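Putative amidohydrolase (Unidentified, PDB 3FEQ) probably hydrolyses dipeptides that end in proline, as a zinc-dependent prolidase of the amidohydrolase superfamily. Local coordinates at residues C[246-251]-C[357-362]; C[5-10]-C[24-29]; C[66-71]-C[88-93]; C[252-257]-C[298-303]. One frame throughout, in Å; residues are numbered along the deposited sequence.

Contact 1 (C[246-251]-C[357-362]); sequences VRTIEH and AEIVNM. With ZN (zinc ion), chain V.
Arg247, just before strand 248-254 of the TIM-type barrel, bonds to the carbonyls at the C-terminal end of helix 354-359, which a Schellman motif closes. With CG anti to the backbone N (chi1 -173°) and the chain extended to NE, the guanidinium reaches the last helical carbonyls edge-on. NH1 gives Ile359 O a nearly straight bond of 2.8 Å, in the carbonyl plane and on a lone pair. NH2 meets Glu358 O at 2.8 Å, from one face of that carbonyl; Asn361 N, the Schellman donor, arrives from the other. Arginine suits this place because its planar, cationic head can serve two carbonyls at once, and the negative end of the helix dipole probably favours it.

In the flat-group packing, Asn361 OD1 lies over one guanidinium face, while Tyr227 adds a cation-pi contact. Asn361 has positive phi, which asparagine tolerates better than most residues.

The apolar part is small: Thr248 CG2 touches Ile359 CG2 at 4.3 Å, leaving OG1 to bond Glu250 OE2. Glu250 also holds His65 ND1, a second-shell link to the metal site. Farther along the same strand, His251 NE2 binds a zinc ion at 2.4 Å.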
loop_
_atom_site.group_PDB
_atom_site.type_symbol
_atom_site.label_atom_id
_atom_site.label_comp_id
_atom_site.label_asym_id
_atom_site.label_seq_id
_atom_site.Cartn_x
_atom_site.Cartn_y
_atom_site.Cartn_z
ATOM N N VAL C 246 -11.035 35.005 -4.254
ATOM C CA VAL C 246 -9.759 35.212 -3.578
ATOM C C VAL C 246 -9.633 36.670 -3.169
ATOM O O VAL C 246 -10.117 37.552 -3.861
ATOM C CB VAL C 246 -8.560 34.789 -4.436
ATOM C CG1 VAL C 246 -8.828 33.440 -5.074
ATOM C CG2 VAL C 246 -8.239 35.837 -5.477
ATOM N N ARG C 247 -9.043 36.912 -2.006
ATOM C CA ARG C 247 -9.077 38.232 -1.404
ATOM C C ARG C 247 -7.886 39.097 -1.822
ATOM O O ARG C 247 -8.036 40.298 -2.042
ATOM C CB ARG C 247 -9.153 38.114 0.114
ATOM C CG ARG C 247 -9.355 39.439 0.837
ATOM C CD ARG C 247 -9.780 39.222 2.275
ATOM N NE ARG C 247 -9.585 40.421 3.076
ATOM C CZ ARG C 247 -8.478 40.682 3.755
ATOM N NH1 ARG C 247 -7.465 39.825 3.727
ATOM N NH2 ARG C 247 -8.374 41.804 4.449
ATOM N N THR C 248 -6.698 38.509 -1.895
ATOM C CA THR C 248 -5.537 39.266 -2.325
ATOM C C THR C 248 -4.857 38.590 -3.497
ATOM O O THR C 248 -4.868 37.370 -3.623
ATOM C CB THR C 248 -4.519 39.512 -1.186
ATOM O OG1 THR C 248 -3.572 38.441 -1.141
ATOM C CG2 THR C 248 -5.213 39.626 0.154
ATOM N N ILE C 249 -4.296 39.404 -4.379
ATOM C CA ILE C 249 -3.656 38.917 -5.589
ATOM C C ILE C 249 -2.207 39.303 -5.490
ATOM O O ILE C 249 -1.898 40.428 -5.116
ATOM C CB ILE C 249 -4.249 39.602 -6.818
ATOM C CG1 ILE C 249 -5.683 39.129 -7.047
ATOM C CG2 ILE C 249 -3.380 39.363 -8.038
ATOM C CD1 ILE C 249 -5.803 37.689 -7.530
ATOM N N GLU C 250 -1.319 38.350 -5.752
ATOM C CA GLU C 250 0.120 38.570 -5.618
ATOM C C GLU C 250 0.730 38.904 -6.968
ATOM O O GLU C 250 0.350 38.328 -7.987
ATOM C CB GLU C 250 0.808 37.346 -5.001
ATOM C CG GLU C 250 0.168 36.838 -3.711
ATOM C CD GLU C 250 0.078 37.906 -2.621
ATOM O OE1 GLU C 250 1.130 38.263 -2.045
ATOM O OE2 GLU C 250 -1.047 38.363 -2.310
ATOM N N HIS C 251 1.682 39.832 -6.968
ATOM C CA HIS C 251 2.333 40.317 -8.194
ATOM C C HIS C 251 1.378 41.111 -9.069
ATOM O O HIS C 251 1.257 42.331 -8.928
ATOM C CB HIS C 251 2.936 39.167 -8.995
ATOM C CG HIS C 251 3.597 38.128 -8.151
ATOM N ND1 HIS C 251 4.800 38.345 -7.521
ATOM C CD2 HIS C 251 3.211 36.878 -7.812
ATOM C CE1 HIS C 251 5.143 37.259 -6.851
ATOM N NE2 HIS C 251 4.194 36.354 -7.010
ATOM N N ALA C 357 -1.902 46.237 7.161
ATOM C CA ALA C 357 -2.548 45.730 8.373
ATOM C C ALA C 357 -3.986 45.316 8.109
ATOM O O ALA C 357 -4.495 44.389 8.737
ATOM C CB ALA C 357 -2.480 46.728 9.472
ATOM N N GLU C 358 -4.619 45.972 7.142
ATOM C CA GLU C 358 -5.932 45.565 6.670
ATOM C C GLU C 358 -5.869 44.224 5.950
ATOM O O GLU C 358 -6.759 43.385 6.103
ATOM C CB GLU C 358 -6.511 46.628 5.734
ATOM C CG GLU C 358 -7.998 46.482 5.455
ATOM C CD GLU C 358 -8.525 47.538 4.491
ATOM O OE1 GLU C 358 -7.924 48.637 4.399
ATOM O OE2 GLU C 358 -9.553 47.272 3.830
ATOM N N ILE C 359 -4.836 44.050 5.131
ATOM C CA ILE C 359 -4.621 42.801 4.422
ATOM C C ILE C 359 -4.503 41.631 5.405
ATOM O O ILE C 359 -5.236 40.640 5.281
ATOM C CB ILE C 359 -3.378 42.888 3.540
ATOM C CG1 ILE C 359 -3.683 43.718 2.297
ATOM C CG2 ILE C 359 -2.855 41.492 3.169
ATOM C CD1 ILE C 359 -2.481 43.963 1.430
ATOM N N VAL C 360 -3.655 41.782 6.425
ATOM C CA VAL C 360 -3.531 40.759 7.448
ATOM C C VAL C 360 -4.625 40.779 8.516
ATOM O O VAL C 360 -4.463 40.110 9.545
ATOM C CB VAL C 360 -2.118 40.724 8.111
ATOM C CG1 VAL C 360 -1.042 40.484 7.064
ATOM C CG2 VAL C 360 -1.834 42.002 8.892
ATOM N N ASN C 361 -5.745 41.474 8.239
ATOM C CA ASN C 361 -6.923 41.578 9.143
ATOM C C ASN C 361 -6.617 42.121 10.529
ATOM O O ASN C 361 -7.243 41.714 11.503
ATOM C CB ASN C 361 -7.650 40.236 9.314
ATOM C CG ASN C 361 -8.424 39.824 8.086
ATOM O OD1 ASN C 361 -9.360 40.504 7.678
ATOM N ND2 ASN C 361 -8.078 38.666 7.525
ATOM N N MET C 362 -5.625 42.994 10.624
ATOM C CA MET C 362 -5.223 43.528 11.913
ATOM C C MET C 362 -5.481 45.028 11.950
ATOM O O MET C 362 -4.707 45.782 12.550
ATOM C CB MET C 362 -3.749 43.228 12.181
ATOM C CG MET C 362 -3.452 41.791 12.577
ATOM S SD MET C 362 -4.019 41.346 14.240
ATOM C CE MET C 362 -2.521 40.717 14.999
HETATM ZN ZN ZN V . 4.335 34.087 -6.333
#

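Contact 2 (C[5-10]-C[24-29]); sequences ITVLQG and HHHVVI
His26 lays one face of its imidazole over the Gln9-Gly10 peptide, at one end of an antiparallel strand pair in the small beta domain that stands beside the amidohydrolase barrel. Gly10 N sits 3.6 Å above the ring plane, over its centre, and His26 ND1 comes within 3.3 Å of Gln9 CB. The ring takes this place because CG is anti to the carbonyl carbon (chi1 -57°). A flat side chain suits a peptide surface, and Gly10, where the chain turns a corner after the strand, has the positive phi that glycine adopts readily.

Farther along, four backbone hydrogen bonds join the hydrogen-bonded pairs Thr6-Ile29 and Leu8-Val27, with Val7-Val28 as the non-hydrogen-bonded pair between them. Strand 5-9 also bonds to strand 48-51 on its other edge, so it lies inside the sheet.

On the face with Val7, Val28 lies side by side with it, and Ile5 CD1 reaches Val28 CG1 at 3.8 Å. Beta-branched residues fit extended backbone well and make compact cross-strand packing. The face with Leu8 is largely apolar, with Thr6 on it too: Leu8 CD2 extends to Ile29 CG1 at 4.2 Å, and strand 48-51 adds Ile50. Leu8 and Val27 run alongside each other, pointing the same way, with Leu8 CB 3.6 Å from Val27 CG1.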
loop_
_atom_site.group_PDB
_atom_site.type_symbol
_atom_site.label_atom_id
_atom_site.label_comp_id
_atom_site.label_asym_id
_atom_site.label_seq_id
_atom_site.Cartn_x
_atom_site.Cartn_y
_atom_site.Cartn_z
ATOM N N ILE C 5 6.428 50.014 31.859
ATOM C CA ILE C 5 5.937 51.098 31.016
ATOM C C ILE C 5 7.077 51.829 30.296
ATOM O O ILE C 5 8.174 51.960 30.831
ATOM C CB ILE C 5 5.083 52.080 31.875
ATOM C CG1 ILE C 5 4.571 53.266 31.057
ATOM C CG2 ILE C 5 5.847 52.540 33.132
ATOM C CD1 ILE C 5 3.176 53.704 31.458
ATOM N N THR C 6 6.816 52.287 29.075
ATOM C CA THR C 6 7.838 52.932 28.252
ATOM C C THR C 6 7.300 54.188 27.571
ATOM O O THR C 6 6.118 54.263 27.238
ATOM C CB THR C 6 8.385 51.950 27.191
ATOM O OG1 THR C 6 8.979 50.831 27.851
ATOM C CG2 THR C 6 9.439 52.606 26.297
ATOM N N VAL C 7 8.168 55.177 27.382
ATOM C CA VAL C 7 7.795 56.386 26.678
ATOM C C VAL C 7 8.819 56.749 25.618
ATOM O O VAL C 7 9.989 56.979 25.927
ATOM C CB VAL C 7 7.646 57.569 27.648
ATOM C CG1 VAL C 7 7.433 58.868 26.874
ATOM C CG2 VAL C 7 6.501 57.320 28.617
ATOM N N LEU C 8 8.372 56.812 24.370
ATOM C CA LEU C 8 9.111 57.540 23.352
ATOM C C LEU C 8 8.718 59.002 23.431
ATOM O O LEU C 8 7.564 59.341 23.176
ATOM C CB LEU C 8 8.781 57.020 21.956
ATOM C CG LEU C 8 9.131 55.593 21.534
ATOM C CD1 LEU C 8 10.364 55.084 22.255
ATOM C CD2 LEU C 8 7.956 54.661 21.750
ATOM N N GLN C 9 9.678 59.863 23.759
ATOM C CA GLN C 9 9.376 61.253 24.076
ATOM C C GLN C 9 9.855 62.263 23.037
ATOM O O GLN C 9 11.001 62.211 22.580
ATOM C CB GLN C 9 9.893 61.615 25.464
ATOM C CG GLN C 9 11.294 61.134 25.754
ATOM C CD GLN C 9 11.664 61.306 27.211
ATOM O OE1 GLN C 9 10.791 61.370 28.084
ATOM N NE2 GLN C 9 12.964 61.379 27.488
ATOM N N GLY C 10 8.954 63.174 22.667
ATOM C CA GLY C 10 9.279 64.306 21.804
ATOM C C GLY C 10 9.484 63.912 20.358
ATOM O O GLY C 10 10.198 64.596 19.616
ATOM N N HIS C 24 6.841 66.740 18.196
ATOM C CA HIS C 24 6.938 66.726 19.655
ATOM C C HIS C 24 5.809 66.023 20.394
ATOM O O HIS C 24 5.492 66.375 21.523
ATOM C CB HIS C 24 7.177 68.136 20.198
ATOM C CG HIS C 24 8.478 68.720 19.755
ATOM N ND1 HIS C 24 9.656 68.517 20.445
ATOM C CD2 HIS C 24 8.807 69.420 18.644
ATOM C CE1 HIS C 24 10.645 69.111 19.801
ATOM N NE2 HIS C 24 10.158 69.663 18.704
ATOM N N HIS C 25 5.221 65.014 19.767
ATOM C CA HIS C 25 4.276 64.158 20.458
ATOM C C HIS C 25 4.979 62.993 21.120
ATOM O O HIS C 25 5.853 62.360 20.533
ATOM C CB HIS C 25 3.212 63.631 19.509
ATOM C CG HIS C 25 2.119 64.608 19.227
ATOM N ND1 HIS C 25 2.350 65.828 18.629
ATOM C CD2 HIS C 25 0.784 64.535 19.435
ATOM C CE1 HIS C 25 1.204 66.468 18.487
ATOM N NE2 HIS C 25 0.239 65.706 18.968
ATOM N N HIS C 26 4.589 62.724 22.354
ATOM C CA HIS C 26 5.097 61.592 23.105
ATOM C C HIS C 26 4.181 60.398 22.848
ATOM O O HIS C 26 2.988 60.561 22.597
ATOM C CB HIS C 26 5.123 61.916 24.606
ATOM C CG HIS C 26 5.931 63.130 24.959
ATOM N ND1 HIS C 26 6.977 63.090 25.856
ATOM C CD2 HIS C 26 5.829 64.421 24.563
ATOM C CE1 HIS C 26 7.496 64.299 25.982
ATOM N NE2 HIS C 26 6.821 65.124 25.203
ATOM N N VAL C 27 4.743 59.197 22.888
ATOM C CA VAL C 27 3.935 57.990 22.790
ATOM C C VAL C 27 4.234 57.019 23.929
ATOM O O VAL C 27 5.382 56.619 24.142
ATOM C CB VAL C 27 4.069 57.305 21.414
ATOM C CG1 VAL C 27 5.427 57.551 20.836
ATOM C CG2 VAL C 27 3.790 55.816 21.513
ATOM N N VAL C 28 3.189 56.677 24.675
ATOM C CA VAL C 28 3.336 55.954 25.927
ATOM C C VAL C 28 2.891 54.503 25.805
ATOM O O VAL C 28 1.720 54.210 25.549
ATOM C CB VAL C 28 2.535 56.615 27.049
ATOM C CG1 VAL C 28 2.860 55.965 28.377
ATOM C CG2 VAL C 28 2.830 58.091 27.103
ATOM N N ILE C 29 3.838 53.602 26.025
ATOM C CA ILE C 29 3.609 52.171 25.875
ATOM C C ILE C 29 3.406 51.569 27.250
ATOM O O ILE C 29 4.246 51.753 28.131
ATOM C CB ILE C 29 4.848 51.461 25.268
ATOM C CG1 ILE C 29 5.395 52.198 24.039
ATOM C CG2 ILE C 29 4.539 50.034 24.956
ATOM C CD1 ILE C 29 4.435 52.305 22.893
#

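Contact 3 (C[66-71]-C[88-93]); sequences VHVLAS and IRSLPI. With ZN (zinc ion), chain U.
Ile93 points its side chain at the loop 66-71 and sets CD1 against both Val68 O, at 3.5 Å, and Ser71 CA, at 3.9 Å. Its CG1 branch stands beside the backbone N (chi1 -73°), while CG2 also approaches Val68 O. A long, branched apolar chain can thus pack against the backbone of the His67-Ala70 type I turn and the residue after it. Ser90, one helical turn earlier, is small enough to let the backbone come close: its CB meets Leu69 CD2 at 3.9 Å and lies near Val68 O as well. Val68 turns CG1 toward Ser90 from the opposite segment.

Arg89 and Ser71 meet through their inner atoms. Ser71 CB is 3.7 Å from Arg89 CB, and Ser71 OG rests beside Arg89 CD. The polar ends converge on Gln81, which accepts from Arg89 NE and bonds weakly to Ser71 OG.

The turn begins at the second histidine of the HxH metal motif of the amidohydrolases, in which His65 and His67 bind one zinc ion; His67 NE2 does so at 2.2 Å. The contact therefore packs the loop leaving barrel strand 56-66 against the start of helix 90-99, whose Leu94 also touches Val68, while Arg89 and Leu91 pack on a second subunit.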
loop_
_atom_site.group_PDB
_atom_site.type_symbol
_atom_site.label_atom_id
_atom_site.label_comp_id
_atom_site.label_asym_id
_atom_site.label_seq_id
_atom_site.Cartn_x
_atom_site.Cartn_y
_atom_site.Cartn_z
ATOM N N VAL C 66 6.701 37.677 1.628
ATOM C CA VAL C 66 8.075 37.168 1.752
ATOM C C VAL C 66 8.130 35.644 1.681
ATOM O O VAL C 66 7.125 34.971 1.900
ATOM C CB VAL C 66 8.725 37.591 3.077
ATOM C CG1 VAL C 66 8.889 39.086 3.140
ATOM C CG2 VAL C 66 7.912 37.099 4.229
ATOM N N HIS C 67 9.306 35.109 1.366
ATOM C CA HIS C 67 9.610 33.708 1.630
ATOM C C HIS C 67 10.811 33.674 2.555
ATOM O O HIS C 67 11.960 33.686 2.119
ATOM C CB HIS C 67 9.874 32.922 0.342
ATOM C CG HIS C 67 8.749 32.977 -0.643
ATOM N ND1 HIS C 67 7.745 32.035 -0.683
ATOM C CD2 HIS C 67 8.449 33.886 -1.602
ATOM C CE1 HIS C 67 6.873 32.361 -1.620
ATOM N NE2 HIS C 67 7.274 33.483 -2.191
ATOM N N VAL C 68 10.518 33.694 3.846
ATOM C CA VAL C 68 11.522 33.685 4.894
ATOM C C VAL C 68 12.477 32.521 4.771
ATOM O O VAL C 68 13.637 32.644 5.121
ATOM C CB VAL C 68 10.841 33.558 6.231
ATOM C CG1 VAL C 68 11.858 33.278 7.315
ATOM C CG2 VAL C 68 10.014 34.800 6.512
ATOM N N LEU C 69 11.983 31.387 4.285
ATOM C CA LEU C 69 12.804 30.188 4.168
ATOM C C LEU C 69 13.578 30.052 2.850
ATOM O O LEU C 69 14.424 29.162 2.700
ATOM C CB LEU C 69 11.946 28.963 4.416
ATOM C CG LEU C 69 11.827 28.712 5.911
ATOM C CD1 LEU C 69 10.481 28.162 6.213
ATOM C CD2 LEU C 69 12.927 27.753 6.386
ATOM N N ALA C 70 13.308 30.953 1.910
ATOM C CA ALA C 70 14.001 30.962 0.626
ATOM C C ALA C 70 15.450 31.420 0.776
ATOM O O ALA C 70 15.801 32.552 0.428
ATOM C CB ALA C 70 13.262 31.845 -0.362
ATOM N N SER C 71 16.292 30.532 1.291
ATOM C CA SER C 71 17.669 30.887 1.579
ATOM C C SER C 71 18.587 30.783 0.365
ATOM O O SER C 71 19.733 31.222 0.433
ATOM C CB SER C 71 18.215 30.056 2.733
ATOM O OG SER C 71 18.377 28.710 2.351
ATOM N N ILE C 88 18.191 26.722 9.922
ATOM C CA ILE C 88 19.320 27.548 10.342
ATOM C C ILE C 88 19.472 28.776 9.452
ATOM O O ILE C 88 19.560 29.903 9.936
ATOM C CB ILE C 88 20.655 26.741 10.302
ATOM C CG1 ILE C 88 20.645 25.561 11.288
ATOM C CG2 ILE C 88 21.843 27.636 10.564
ATOM C CD1 ILE C 88 19.872 25.800 12.585
ATOM N N ARG C 89 19.462 28.550 8.145
ATOM C CA ARG C 89 19.742 29.594 7.169
ATOM C C ARG C 89 18.683 30.701 7.116
ATOM O O ARG C 89 18.931 31.764 6.552
ATOM C CB ARG C 89 19.895 28.973 5.789
ATOM C CG ARG C 89 21.175 28.205 5.591
ATOM C CD ARG C 89 21.500 28.127 4.127
ATOM N NE ARG C 89 21.610 26.743 3.703
ATOM C CZ ARG C 89 22.756 26.141 3.411
ATOM N NH1 ARG C 89 22.760 24.861 3.059
ATOM N NH2 ARG C 89 23.894 26.820 3.468
ATOM N N SER C 90 17.512 30.451 7.699
ATOM C CA SER C 90 16.433 31.426 7.671
ATOM C C SER C 90 16.555 32.421 8.821
ATOM O O SER C 90 15.930 33.479 8.803
ATOM C CB SER C 90 15.079 30.736 7.731
ATOM O OG SER C 90 14.578 30.785 9.053
ATOM N N LEU C 91 17.342 32.072 9.829
ATOM C CA LEU C 91 17.594 32.966 10.953
ATOM C C LEU C 91 18.256 34.308 10.601
ATOM O O LEU C 91 17.802 35.347 11.070
ATOM C CB LEU C 91 18.370 32.254 12.068
ATOM C CG LEU C 91 17.691 31.028 12.652
ATOM C CD1 LEU C 91 18.410 30.561 13.917
ATOM C CD2 LEU C 91 16.282 31.381 12.955
ATOM N N PRO C 92 19.350 34.302 9.814
ATOM C CA PRO C 92 19.866 35.611 9.394
ATOM C C PRO C 92 18.882 36.404 8.529
ATOM O O PRO C 92 18.866 37.619 8.591
ATOM C CB PRO C 92 21.103 35.258 8.567
ATOM C CG PRO C 92 21.456 33.886 8.975
ATOM C CD PRO C 92 20.190 33.204 9.303
ATOM N N ILE C 93 18.080 35.718 7.726
ATOM C CA ILE C 93 17.094 36.386 6.895
ATOM C C ILE C 93 16.102 37.138 7.766
ATOM O O ILE C 93 15.778 38.299 7.493
ATOM C CB ILE C 93 16.351 35.388 5.980
ATOM C CG1 ILE C 93 17.272 34.919 4.849
ATOM C CG2 ILE C 93 15.070 36.020 5.404
ATOM C CD1 ILE C 93 16.904 33.554 4.279
HETATM ZN ZN ZN U . 6.090 33.933 -4.033
#

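Contact 4 (C[252-257]-C[298-303]); sequences GNLVDE and ASVQQK
Asn253 and Val300 bring their CA atoms to 6.0 Å where a type I turn, Gly252 to Val255, ends strand 248-254 of the TIM-type barrel and faces the junction of helices 297-300 and 302-314. Gly252 enters that turn with positive phi, a conformation that glycine accepts easily.

The one hydrogen bond between the segments belongs to Asn253. Its CG lies beside the backbone N (chi1 -64°), and the amide reaches across so that ND2 gives Val300 O a bond of 3.0 Å that is nearly straight at the hydrogen (169°). The oxygen lies in the amide plane of Asn253, yet ND2 stands above the plane of the Val300 carbonyl and does not use a lone pair. Asparagine suits the position because its short side chain ends in a planar amide that carries a donor to a carbonyl at the helix junction. Its CB packs at 4.1 Å from Val300 CG1, and Tyr233 and Tyr277 touch both residues.

Leu254 adds an apolar contact at the partly exposed side. Its side chain crosses that of Lys303 at about a right angle, touching only the aliphatic root of the lysine. A bend at chi2 (85°) turns the rest of Lys303 away, which suits a long charged chain at the surface. Lys303 CB is thus left against Leu254 CD2, at 3.6 Å, and against Asn253 O, at 3.4 Å.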
loop_
_atom_site.group_PDB
_atom_site.type_symbol
_atom_site.label_atom_id
_atom_site.label_comp_id
_atom_site.label_asym_id
_atom_site.label_seq_id
_atom_site.Cartn_x
_atom_site.Cartn_y
_atom_site.Cartn_z
ATOM N N GLY C 252 0.691 40.417 -9.965
ATOM C CA GLY C 252 -0.379 41.034 -10.746
ATOM C C GLY C 252 0.148 41.972 -11.810
ATOM O O GLY C 252 -0.545 42.901 -12.222
ATOM N N ASN C 253 1.363 41.695 -12.284
ATOM C CA ASN C 253 2.109 42.606 -13.145
ATOM C C ASN C 253 1.443 42.874 -14.481
ATOM O O ASN C 253 1.737 43.880 -15.124
ATOM C CB ASN C 253 3.509 42.065 -13.402
ATOM C CG ASN C 253 4.337 41.977 -12.146
ATOM O OD1 ASN C 253 3.851 41.569 -11.090
ATOM N ND2 ASN C 253 5.608 42.346 -12.255
ATOM N N LEU C 254 0.571 41.964 -14.912
ATOM C CA LEU C 254 -0.016 42.056 -16.241
ATOM C C LEU C 254 -1.539 42.236 -16.224
ATOM O O LEU C 254 -2.248 41.606 -17.013
ATOM C CB LEU C 254 0.391 40.846 -17.097
ATOM C CG LEU C 254 1.896 40.588 -17.311
ATOM C CD1 LEU C 254 2.163 39.527 -18.361
ATOM C CD2 LEU C 254 2.668 41.845 -17.671
ATOM N N VAL C 255 -2.039 43.108 -15.349
ATOM C CA VAL C 255 -3.465 43.466 -15.356
ATOM C C VAL C 255 -3.848 44.272 -16.579
ATOM O O VAL C 255 -3.021 45.000 -17.130
ATOM C CB VAL C 255 -3.832 44.363 -14.176
ATOM C CG1 VAL C 255 -4.704 43.624 -13.173
ATOM C CG2 VAL C 255 -2.582 44.959 -13.562
ATOM N N ASP C 256 -5.117 44.159 -16.972
ATOM C CA ASP C 256 -5.799 45.193 -17.751
ATOM C C ASP C 256 -6.752 45.923 -16.817
ATOM O O ASP C 256 -7.059 45.419 -15.730
ATOM C CB ASP C 256 -6.580 44.565 -18.912
ATOM C CG ASP C 256 -7.264 43.255 -18.522
ATOM O OD1 ASP C 256 -8.038 43.245 -17.539
ATOM O OD2 ASP C 256 -7.034 42.234 -19.207
ATOM N N GLU C 257 -7.248 47.087 -17.236
ATOM C CA GLU C 257 -8.144 47.852 -16.373
ATOM C C GLU C 257 -9.481 47.153 -16.195
ATOM O O GLU C 257 -10.225 47.461 -15.268
ATOM C CB GLU C 257 -8.315 49.308 -16.827
ATOM C CG GLU C 257 -8.851 49.488 -18.224
ATOM C CD GLU C 257 -7.742 49.625 -19.248
ATOM O OE1 GLU C 257 -7.104 48.601 -19.586
ATOM O OE2 GLU C 257 -7.508 50.761 -19.714
ATOM N N ALA C 298 12.282 38.926 -17.990
ATOM C CA ALA C 298 12.404 40.105 -18.854
ATOM C C ALA C 298 11.065 40.825 -19.054
ATOM O O ALA C 298 10.999 42.059 -19.034
ATOM C CB ALA C 298 13.018 39.715 -20.205
ATOM N N SER C 299 9.997 40.043 -19.176
ATOM C CA SER C 299 8.704 40.555 -19.617
ATOM C C SER C 299 7.883 41.210 -18.507
ATOM O O SER C 299 7.185 42.192 -18.747
ATOM C CB SER C 299 7.888 39.441 -20.282
ATOM O OG SER C 299 7.550 38.420 -19.360
ATOM N N VAL C 300 7.945 40.650 -17.305
ATOM C CA VAL C 300 7.022 41.039 -16.239
ATOM C C VAL C 300 7.361 42.368 -15.586
ATOM O O VAL C 300 6.477 43.048 -15.066
ATOM C CB VAL C 300 6.888 39.958 -15.146
ATOM C CG1 VAL C 300 5.640 39.156 -15.361
ATOM C CG2 VAL C 300 8.107 39.054 -15.119
ATOM N N GLN C 301 8.636 42.742 -15.622
ATOM C CA GLN C 301 9.096 43.972 -14.981
ATOM C C GLN C 301 8.730 45.197 -15.802
ATOM O O GLN C 301 8.636 46.300 -15.263
ATOM C CB GLN C 301 10.605 43.927 -14.773
ATOM C CG GLN C 301 11.360 43.373 -15.964
ATOM C CD GLN C 301 12.763 43.913 -16.064
ATOM O OE1 GLN C 301 13.402 43.807 -17.109
ATOM N NE2 GLN C 301 13.254 44.501 -14.976
ATOM N N GLN C 302 8.557 44.989 -17.110
ATOM C CA GLN C 302 8.144 46.038 -18.042
ATOM C C GLN C 302 6.864 46.676 -17.544
ATOM O O GLN C 302 6.871 47.803 -17.031
ATOM C CB GLN C 302 7.896 45.457 -19.444
ATOM C CG GLN C 302 8.954 44.479 -19.938
ATOM C CD GLN C 302 10.314 45.118 -20.077
ATOM O OE1 GLN C 302 10.539 45.928 -20.973
ATOM N NE2 GLN C 302 11.230 44.764 -19.183
ATOM N N LYS C 303 5.779 45.913 -17.647
ATOM C CA LYS C 303 4.456 46.370 -17.246
ATOM C C LYS C 303 4.331 46.572 -15.737
ATOM O O LYS C 303 3.303 47.048 -15.254
ATOM C CB LYS C 303 3.392 45.387 -17.735
ATOM C CG LYS C 303 2.577 45.887 -18.911
ATOM C CD LYS C 303 3.254 45.615 -20.244
ATOM C CE LYS C 303 2.484 46.277 -21.378
ATOM N NZ LYS C 303 2.970 45.842 -22.711
#

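From the N terminus, contact 2 comes first, closing a short excursion, mostly strand, in the small beta domain. Contact 3 follows in series, drawing the loop after strand 56-66 back onto helix 90-99 across two short intervening helices. Contact 1 then opens a much longer loop, from strand 248-254 to the end of helix 354-359, and contact 4 is nested inside it, starting where segment 246-251 stops on the same strand. Contacts 1, 3 and 4 all belong to the barrel; contacts 1 and 3 each include a zinc-binding histidine. Contact 2 lies across the chain's centre from contact 4, their centres about 44 Å apart.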